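Side-chain contacts in importin subunit beta-1 (Saccharomyces cerevisiae, PDB 5OWU), which carries proteins into the nucleus by pairing with importin alpha, the subunit that recognises the classical nuclear localization signal of the cargo: residues Q82-Q87 / A120-I125; V140-A145 / E149-A154; A154-L159 / R198-N203. One frame throughout, in Å; residues are numbered along the deposited sequence.

Contact 1: residues Q82-Q87 / A120-I125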
loop_
_atom_site.group_PDB
_atom_site.type_symbol
_atom_site.label_atom_id
_atom_site.label_comp_id
_atom_site.label_asym_id
_atom_site.label_seq_id
_atom_site.Cartn_x
_atom_site.Cartn_y
_atom_site.Cartn_z
ATOM N N GLN A 82 -20.728 -21.787 10.321
ATOM C CA GLN A 82 -21.307 -22.732 11.268
ATOM C C GLN A 82 -22.772 -22.418 11.564
ATOM O O GLN A 82 -23.573 -23.339 11.777
ATOM C CB GLN A 82 -20.496 -22.751 12.562
ATOM C CG GLN A 82 -21.077 -23.704 13.610
ATOM C CD GLN A 82 -20.177 -23.893 14.811
ATOM O OE1 GLN A 82 -18.959 -23.741 14.724
ATOM N NE2 GLN A 82 -20.779 -24.228 15.946
ATOM N N ARG A 83 -23.144 -21.135 11.591
ATOM C CA ARG A 83 -24.548 -20.793 11.808
ATOM C C ARG A 83 -25.421 -21.275 10.653
ATOM O O ARG A 83 -26.511 -21.811 10.876
ATOM C CB ARG A 83 -24.716 -19.285 12.006
ATOM C CG ARG A 83 -26.186 -18.882 12.138
ATOM C CD ARG A 83 -26.368 -17.435 12.511
ATOM N NE ARG A 83 -25.808 -16.527 11.519
ATOM C CZ ARG A 83 -25.945 -15.207 11.571
ATOM N NH1 ARG A 83 -26.635 -14.659 12.558
ATOM N NH2 ARG A 83 -25.404 -14.433 10.638
ATOM N N TRP A 84 -24.981 -21.074 9.412
ATOM C CA TRP A 84 -25.714 -21.631 8.278
ATOM C C TRP A 84 -25.836 -23.144 8.399
ATOM O O TRP A 84 -26.919 -23.716 8.213
ATOM C CB TRP A 84 -25.019 -21.260 6.966
ATOM C CG TRP A 84 -25.609 -21.942 5.769
ATOM C CD1 TRP A 84 -25.143 -23.066 5.159
ATOM C CD2 TRP A 84 -26.781 -21.551 5.043
ATOM N NE1 TRP A 84 -25.942 -23.397 4.096
ATOM C CE2 TRP A 84 -26.956 -22.485 4.001
ATOM C CE3 TRP A 84 -27.694 -20.502 5.168
ATOM C CZ2 TRP A 84 -28.004 -22.398 3.085
ATOM C CZ3 TRP A 84 -28.737 -20.419 4.264
ATOM C CH2 TRP A 84 -28.884 -21.360 3.236
ATOM N N ILE A 85 -24.731 -23.809 8.729
ATOM C CA ILE A 85 -24.717 -25.267 8.723
ATOM C C ILE A 85 -25.638 -25.834 9.797
ATOM O O ILE A 85 -26.383 -26.790 9.542
ATOM C CB ILE A 85 -23.270 -25.773 8.875
ATOM C CG1 ILE A 85 -22.496 -25.460 7.586
ATOM C CG2 ILE A 85 -23.243 -27.268 9.193
ATOM C CD1 ILE A 85 -21.011 -25.621 7.698
ATOM N N THR A 86 -25.610 -25.268 11.009
ATOM C CA THR A 86 -26.335 -25.859 12.133
ATOM C C THR A 86 -27.697 -25.227 12.413
ATOM O O THR A 86 -28.599 -25.927 12.873
ATOM C CB THR A 86 -25.500 -25.791 13.420
ATOM O OG1 THR A 86 -25.268 -24.429 13.789
ATOM C CG2 THR A 86 -24.170 -26.501 13.237
ATOM N N GLN A 87 -27.888 -23.940 12.151
ATOM C CA GLN A 87 -29.116 -23.260 12.558
ATOM C C GLN A 87 -30.165 -23.140 11.459
ATOM O O GLN A 87 -31.329 -22.884 11.768
ATOM C CB GLN A 87 -28.794 -21.859 13.087
ATOM C CG GLN A 87 -27.806 -21.877 14.252
ATOM C CD GLN A 87 -28.263 -22.787 15.385
ATOM O OE1 GLN A 87 -29.342 -22.603 15.944
ATOM N NE2 GLN A 87 -27.446 -23.783 15.716
ATOM N N ALA A 120 -23.402 -17.091 -4.411
ATOM C CA ALA A 120 -21.967 -17.169 -4.164
ATOM C C ALA A 120 -21.670 -17.373 -2.684
ATOM O O ALA A 120 -20.800 -18.174 -2.328
ATOM C CB ALA A 120 -21.271 -15.906 -4.673
ATOM N N ALA A 121 -22.369 -16.647 -1.805
ATOM C CA ALA A 121 -22.116 -16.778 -0.366
ATOM C C ALA A 121 -22.451 -18.182 0.138
ATOM O O ALA A 121 -21.670 -18.813 0.876
ATOM C CB ALA A 121 -22.930 -15.733 0.397
ATOM N N ILE A 122 -23.620 -18.692 -0.253
ATOM C CA ILE A 122 -24.009 -20.027 0.183
ATOM C C ILE A 122 -23.021 -21.057 -0.350
ATOM O O ILE A 122 -22.564 -21.939 0.382
ATOM C CB ILE A 122 -25.451 -20.338 -0.259
ATOM C CG1 ILE A 122 -26.437 -19.400 0.447
ATOM C CG2 ILE A 122 -25.809 -21.798 0.045
ATOM C CD1 ILE A 122 -27.804 -19.353 -0.209
ATOM N N ALA A 123 -22.674 -20.955 -1.637
ATOM C CA ALA A 123 -21.717 -21.881 -2.235
ATOM C C ALA A 123 -20.386 -21.837 -1.506
ATOM O O ALA A 123 -19.766 -22.877 -1.273
ATOM C CB ALA A 123 -21.512 -21.551 -3.718
ATOM N N ASP A 124 -19.922 -20.637 -1.158
ATOM C CA ASP A 124 -18.668 -20.520 -0.432
ATOM C C ASP A 124 -18.736 -21.250 0.896
ATOM O O ASP A 124 -17.707 -21.719 1.393
ATOM C CB ASP A 124 -18.314 -19.052 -0.212
ATOM C CG ASP A 124 -17.698 -18.410 -1.447
ATOM O OD1 ASP A 124 -17.320 -19.145 -2.375
ATOM O OD2 ASP A 124 -17.589 -17.171 -1.491
ATOM N N ILE A 125 -19.926 -21.364 1.487
ATOM C CA ILE A 125 -20.033 -22.179 2.696
ATOM C C ILE A 125 -20.092 -23.667 2.360
ATOM O O ILE A 125 -19.392 -24.479 2.970
ATOM C CB ILE A 125 -21.254 -21.753 3.524
ATOM C CG1 ILE A 125 -21.029 -20.359 4.098
ATOM C CG2 ILE A 125 -21.501 -22.758 4.661
ATOM C CD1 ILE A 125 -22.311 -19.654 4.492
#

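Contact 2: residues V140-A145 / E149-A154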
loop_
_atom_site.group_PDB
_atom_site.type_symbol
_atom_site.label_atom_id
_atom_site.label_comp_id
_atom_site.label_asym_id
_atom_site.label_seq_id
_atom_site.Cartn_x
_atom_site.Cartn_y
_atom_site.Cartn_z
ATOM N N VAL A 140 -22.743 -25.371 -15.152
ATOM C CA VAL A 140 -22.232 -25.869 -16.426
ATOM C C VAL A 140 -23.342 -25.877 -17.466
ATOM O O VAL A 140 -23.150 -25.436 -18.606
ATOM C CB VAL A 140 -21.607 -27.263 -16.248
ATOM C CG1 VAL A 140 -21.292 -27.913 -17.612
ATOM C CG2 VAL A 140 -20.349 -27.156 -15.410
ATOM N N ASP A 141 -24.528 -26.370 -17.093
ATOM C CA ASP A 141 -25.633 -26.364 -18.046
ATOM C C ASP A 141 -26.052 -24.942 -18.412
ATOM O O ASP A 141 -26.430 -24.689 -19.560
ATOM C CB ASP A 141 -26.823 -27.150 -17.490
ATOM C CG ASP A 141 -26.540 -28.635 -17.381
ATOM O OD1 ASP A 141 -25.623 -29.127 -18.073
ATOM O OD2 ASP A 141 -27.245 -29.312 -16.606
ATOM N N ASN A 142 -25.955 -24.001 -17.468
ATOM C CA ASN A 142 -26.455 -22.639 -17.666
ATOM C C ASN A 142 -25.598 -21.808 -18.615
ATOM O O ASN A 142 -26.099 -20.833 -19.184
ATOM C CB ASN A 142 -26.542 -21.905 -16.324
ATOM C CG ASN A 142 -27.840 -22.170 -15.598
ATOM O OD1 ASN A 142 -28.593 -23.060 -15.970
ATOM N ND2 ASN A 142 -28.112 -21.385 -14.561
ATOM N N THR A 143 -24.321 -22.130 -18.771
ATOM C CA THR A 143 -23.496 -21.440 -19.752
ATOM C C THR A 143 -23.342 -22.249 -21.031
ATOM O O THR A 143 -22.510 -21.904 -21.878
ATOM C CB THR A 143 -22.127 -21.095 -19.159
ATOM O OG1 THR A 143 -21.381 -22.285 -18.897
ATOM C CG2 THR A 143 -22.298 -20.311 -17.862
ATOM N N GLY A 144 -24.132 -23.311 -21.190
ATOM C CA GLY A 144 -24.147 -24.048 -22.440
ATOM C C GLY A 144 -24.577 -23.183 -23.610
ATOM O O GLY A 144 -25.270 -22.170 -23.460
ATOM N N ALA A 145 -24.179 -23.626 -24.806
ATOM C CA ALA A 145 -24.196 -22.762 -25.984
ATOM C C ALA A 145 -25.585 -22.212 -26.293
ATOM O O ALA A 145 -25.703 -21.077 -26.767
ATOM C CB ALA A 145 -23.656 -23.526 -27.194
ATOM N N GLU A 149 -29.104 -15.386 -23.058
ATOM C CA GLU A 149 -27.979 -14.540 -22.671
ATOM C C GLU A 149 -28.008 -14.206 -21.185
ATOM O O GLU A 149 -26.963 -14.202 -20.524
ATOM C CB GLU A 149 -27.980 -13.252 -23.492
ATOM C CG GLU A 149 -26.798 -12.335 -23.185
ATOM C CD GLU A 149 -26.951 -10.961 -23.793
ATOM O OE1 GLU A 149 -27.222 -10.876 -25.005
ATOM O OE2 GLU A 149 -26.812 -9.966 -23.053
ATOM N N ASN A 150 -29.187 -13.880 -20.647
ATOM C CA ASN A 150 -29.262 -13.473 -19.247
ATOM C C ASN A 150 -28.889 -14.615 -18.308
ATOM O O ASN A 150 -28.281 -14.381 -17.259
ATOM C CB ASN A 150 -30.661 -12.943 -18.927
ATOM C CG ASN A 150 -31.740 -14.003 -19.061
ATOM O OD1 ASN A 150 -31.932 -14.585 -20.129
ATOM N ND2 ASN A 150 -32.453 -14.257 -17.971
ATOM N N VAL A 151 -29.228 -15.852 -18.669
ATOM C CA VAL A 151 -28.902 -16.986 -17.813
ATOM C C VAL A 151 -27.400 -17.237 -17.825
ATOM O O VAL A 151 -26.775 -17.436 -16.772
ATOM C CB VAL A 151 -29.700 -18.223 -18.267
ATOM C CG1 VAL A 151 -29.250 -19.467 -17.525
ATOM C CG2 VAL A 151 -31.185 -17.979 -18.060
ATOM N N LYS A 152 -26.795 -17.220 -19.014
ATOM C CA LYS A 152 -25.344 -17.312 -19.117
ATOM C C LYS A 152 -24.670 -16.247 -18.263
ATOM O O LYS A 152 -23.790 -16.542 -17.443
ATOM C CB LYS A 152 -24.913 -17.146 -20.575
ATOM C CG LYS A 152 -25.313 -18.274 -21.503
ATOM C CD LYS A 152 -25.081 -17.870 -22.956
ATOM C CE LYS A 152 -25.092 -19.068 -23.894
ATOM N NZ LYS A 152 -24.884 -18.651 -25.304
ATOM N N ARG A 153 -25.067 -14.993 -18.461
ATOM C CA ARG A 153 -24.369 -13.880 -17.830
ATOM C C ARG A 153 -24.544 -13.913 -16.316
ATOM O O ARG A 153 -23.582 -13.728 -15.568
ATOM C CB ARG A 153 -24.877 -12.558 -18.407
ATOM C CG ARG A 153 -23.819 -11.461 -18.502
ATOM C CD ARG A 153 -23.488 -10.865 -17.142
ATOM N NE ARG A 153 -24.579 -10.047 -16.616
ATOM C CZ ARG A 153 -24.774 -8.764 -16.914
ATOM N NH1 ARG A 153 -23.949 -8.134 -17.748
ATOM N NH2 ARG A 153 -25.798 -8.108 -16.379
ATOM N N ALA A 154 -25.772 -14.140 -15.846
ATOM C CA ALA A 154 -26.011 -14.180 -14.408
ATOM C C ALA A 154 -25.239 -15.319 -13.757
ATOM O O ALA A 154 -24.677 -15.160 -12.663
ATOM C CB ALA A 154 -27.508 -14.314 -14.132
#

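Contact 3: residues A154-L159 / R198-N203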
loop_
_atom_site.group_PDB
_atom_site.type_symbol
_atom_site.label_atom_id
_atom_site.label_comp_id
_atom_site.label_asym_id
_atom_site.label_seq_id
_atom_site.Cartn_x
_atom_site.Cartn_y
_atom_site.Cartn_z
ATOM N N ALA A 154 -25.772 -14.140 -15.846
ATOM C CA ALA A 154 -26.011 -14.180 -14.408
ATOM C C ALA A 154 -25.239 -15.319 -13.757
ATOM O O ALA A 154 -24.677 -15.160 -12.663
ATOM C CB ALA A 154 -27.508 -14.314 -14.132
ATOM N N SER A 155 -25.177 -16.474 -14.425
ATOM C CA SER A 155 -24.440 -17.591 -13.854
ATOM C C SER A 155 -22.946 -17.298 -13.811
ATOM O O SER A 155 -22.272 -17.638 -12.830
ATOM C CB SER A 155 -24.739 -18.866 -14.642
ATOM O OG SER A 155 -26.135 -19.124 -14.622
ATOM N N LEU A 156 -22.413 -16.648 -14.857
ATOM C CA LEU A 156 -21.004 -16.266 -14.850
ATOM C C LEU A 156 -20.708 -15.254 -13.746
ATOM O O LEU A 156 -19.666 -15.335 -13.085
ATOM C CB LEU A 156 -20.600 -15.712 -16.219
ATOM C CG LEU A 156 -20.616 -16.752 -17.348
ATOM C CD1 LEU A 156 -20.546 -16.107 -18.714
ATOM C CD2 LEU A 156 -19.467 -17.726 -17.176
ATOM N N LEU A 157 -21.612 -14.297 -13.526
ATOM C CA LEU A 157 -21.472 -13.405 -12.378
ATOM C C LEU A 157 -21.391 -14.194 -11.082
ATOM O O LEU A 157 -20.519 -13.942 -10.240
ATOM C CB LEU A 157 -22.647 -12.428 -12.306
ATOM C CG LEU A 157 -22.760 -11.371 -13.401
ATOM C CD1 LEU A 157 -23.915 -10.448 -13.074
ATOM C CD2 LEU A 157 -21.464 -10.587 -13.558
ATOM N N ALA A 158 -22.308 -15.146 -10.896
ATOM C CA ALA A 158 -22.298 -15.942 -9.672
ATOM C C ALA A 158 -20.971 -16.671 -9.493
ATOM O O ALA A 158 -20.428 -16.716 -8.385
ATOM C CB ALA A 158 -23.462 -16.934 -9.679
ATOM N N LEU A 159 -20.425 -17.243 -10.571
ATOM C CA LEU A 159 -19.141 -17.931 -10.457
ATOM C C LEU A 159 -18.025 -16.955 -10.081
ATOM O O LEU A 159 -17.180 -17.253 -9.219
ATOM C CB LEU A 159 -18.831 -18.653 -11.768
ATOM C CG LEU A 159 -19.784 -19.824 -12.051
ATOM C CD1 LEU A 159 -19.799 -20.160 -13.518
ATOM C CD2 LEU A 159 -19.385 -21.043 -11.228
ATOM N N ARG A 198 -19.034 -12.932 -22.953
ATOM C CA ARG A 198 -17.589 -13.130 -23.007
ATOM C C ARG A 198 -16.886 -12.297 -21.947
ATOM O O ARG A 198 -15.935 -12.765 -21.310
ATOM C CB ARG A 198 -17.043 -12.778 -24.391
ATOM C CG ARG A 198 -17.425 -13.738 -25.496
ATOM C CD ARG A 198 -16.505 -13.571 -26.698
ATOM N NE ARG A 198 -15.317 -14.414 -26.593
ATOM C CZ ARG A 198 -14.317 -14.424 -27.468
ATOM N NH1 ARG A 198 -14.338 -13.623 -28.525
ATOM N NH2 ARG A 198 -13.288 -15.238 -27.280
ATOM N N LEU A 199 -17.340 -11.058 -21.746
ATOM C CA LEU A 199 -16.754 -10.201 -20.719
ATOM C C LEU A 199 -16.927 -10.807 -19.340
ATOM O O LEU A 199 -15.968 -10.903 -18.563
ATOM C CB LEU A 199 -17.394 -8.812 -20.749
ATOM C CG LEU A 199 -16.806 -7.765 -21.680
ATOM C CD1 LEU A 199 -17.661 -6.514 -21.602
ATOM C CD2 LEU A 199 -15.359 -7.460 -21.310
ATOM N N ALA A 200 -18.164 -11.184 -19.004
ATOM C CA ALA A 200 -18.433 -11.807 -17.716
ATOM C C ALA A 200 -17.606 -13.071 -17.531
ATOM O O ALA A 200 -17.119 -13.349 -16.429
ATOM C CB ALA A 200 -19.927 -12.115 -17.597
ATOM N N ALA A 201 -17.443 -13.857 -18.597
ATOM C CA ALA A 201 -16.671 -15.089 -18.500
ATOM C C ALA A 201 -15.202 -14.792 -18.223
ATOM O O ALA A 201 -14.593 -15.406 -17.346
ATOM C CB ALA A 201 -16.825 -15.913 -19.783
ATOM N N LEU A 202 -14.616 -13.843 -18.954
ATOM C CA LEU A 202 -13.203 -13.539 -18.754
ATOM C C LEU A 202 -12.959 -12.919 -17.380
ATOM O O LEU A 202 -11.974 -13.250 -16.704
ATOM C CB LEU A 202 -12.719 -12.620 -19.876
ATOM C CG LEU A 202 -12.739 -13.279 -21.260
ATOM C CD1 LEU A 202 -12.566 -12.246 -22.353
ATOM C CD2 LEU A 202 -11.660 -14.335 -21.369
ATOM N N ASN A 203 -13.851 -12.030 -16.941
ATOM C CA ASN A 203 -13.727 -11.458 -15.603
ATOM C C ASN A 203 -13.841 -12.539 -14.530
ATOM O O ASN A 203 -13.066 -12.558 -13.562
ATOM C CB ASN A 203 -14.789 -10.375 -15.407
ATOM C CG ASN A 203 -14.547 -9.151 -16.279
ATOM O OD1 ASN A 203 -13.417 -8.861 -16.664
ATOM N ND2 ASN A 203 -15.611 -8.422 -16.583
#

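Contact 1: residues Q82-Q87 / A120-I125
Trp84 reaches from helix 74-87 to helix 109-126 and lays its indole against Ile122 and Ile125. With CG anti to the backbone N (chi1 173°), the ring is carried into the interface. There the CG1 branch of Ile122 lies over one face, 4.2 Å above the plane and offset toward the rim, while its CG2 meets CZ2 of Trp84 at 3.8 Å. At the pyrrole end, CG2 of Ile125 approaches CD1 of Trp84 to 3.7 Å, and CD1 of Ile125 touches the CB of Trp84. These three residues are buried and form the tight part of the contact; Ile96 and Leu69 also pack on Trp84 and Ile122. The indole NE1 is satisfied by Glu126, and Lys93 makes a cation-pi contact with the ring. The solvent side is thinner. Exposed Ile85 turns only the end of its side chain inward, its CG1 running past CG2 of Ile125 at 4.1 Å in the opposite direction. The segment axes stay 10.8 Å apart and cross at -81°. Near-perpendicular helices packed through an indole against two isoleucines, both on the same side of its plane, here link the N-terminal part of the receptor to HEAT 3, within its all-helical HEAT-repeat solenoid.

Contact 2: residues V140-A145 / E149-A154
The turn linking the two helices of HEAT 4 is bridged by Lys152, which reaches back from helix 149-165 to the chain leaving helix 133-142. Thr143 is the residue at which that chain departs from helical geometry, and its CA lies 4.6 Å from the CA of Lys152. The lysine runs along this exit with its chain extended beyond CG: CG lies 3.5 Å from Asn142 O, CE comes to 3.1 Å from Gly144 O, and NZ donates a hydrogen bond to Ala145 O at 2.9 Å. The ammonium group sits above the carbonyl plane of Ala145, 49° out of it, with a C=O...N angle of 123°. Its charge is met by a salt bridge to Glu192, so the polar end of Lys152 is shared between the turn and the next repeat. Beside the lysine, Asn142 and Val151 cross at about a right angle, CG1 of Val151 touching the amide carbon CG of Asn142 at 3.6 Å. The amide is held in turn by a hydrogen bond from ND2 to Ser155 OG. Were Lys152 an alanine, Glu192 and Ala145 O would probably lose this partner, and the carbonyls now covered by its methylenes would be uncovered. Asn142 O is buried with no polar partner, facing the aliphatic part of the lysine, which implies a divided role for that side chain: its methylenes screen the end of one helix, and its ammonium group holds the turn beyond through Ala145 O.

Contact 3: residues A154-L159 / R198-N203
No aromatic ring or planar side-chain group takes part where Leu156 packs on Ala200 and Ala201; the flat group it touches is the Ala200-Ala201 peptide, over one face of which CD1 of Leu156 sits, 3.8 Å from Ala201 N. The side-chain contacts around that point are all aliphatic. CB of Leu156 meets CB of Ala200 at 3.9 Å, and the two branches of the leucine spread over Ala201, CD1 reaching its CB at 3.9 Å and CD2 its CA at 4.1 Å. The CG of Leu156 stands anti to its own carbonyl carbon (chi1 -67°), which directs the branch toward helix 195-208, where both methyls rest on Ala201. The small alanine side chains allow the backbones to come close: CA of Leu156 and CA of Ala201 are only 5.8 Å apart. All three residues are buried. Thr143 also touches Leu156, and Ala188 of helix 177-188 packs on Ala201, so the junction of HEAT 4 with HEAT 5 is covered by parts of both repeats. With no hydrogen bond or salt bridge between them, these two segments meet through apolar packing, an undirected chemistry consistent with the flexible stacking of HEAT repeats.

In the fold
The three contacts follow one another along the N-terminal part of the solenoid and lie on the same side of the chain's centre. Contacts 2 and 3 are neighbours, their centres about 9 Å apart: both use helix 149-165 and share Ala154. Arg153 CD packs on Ala200 CB at 3.8 Å, and Thr143 CG2 on Leu156 CD2 at 3.9 Å. Contact 1 lies further off, its centre about 22 Å from that of contact 3, yet the two touch where Ala120 CB meets Ala158 O at 3.9 Å. Contacts 1 and 2 do not touch, their nearest atoms being about 9 Å apart; helix 149-165 serves contacts 2 and 3 and meets contact 1 through Ala158.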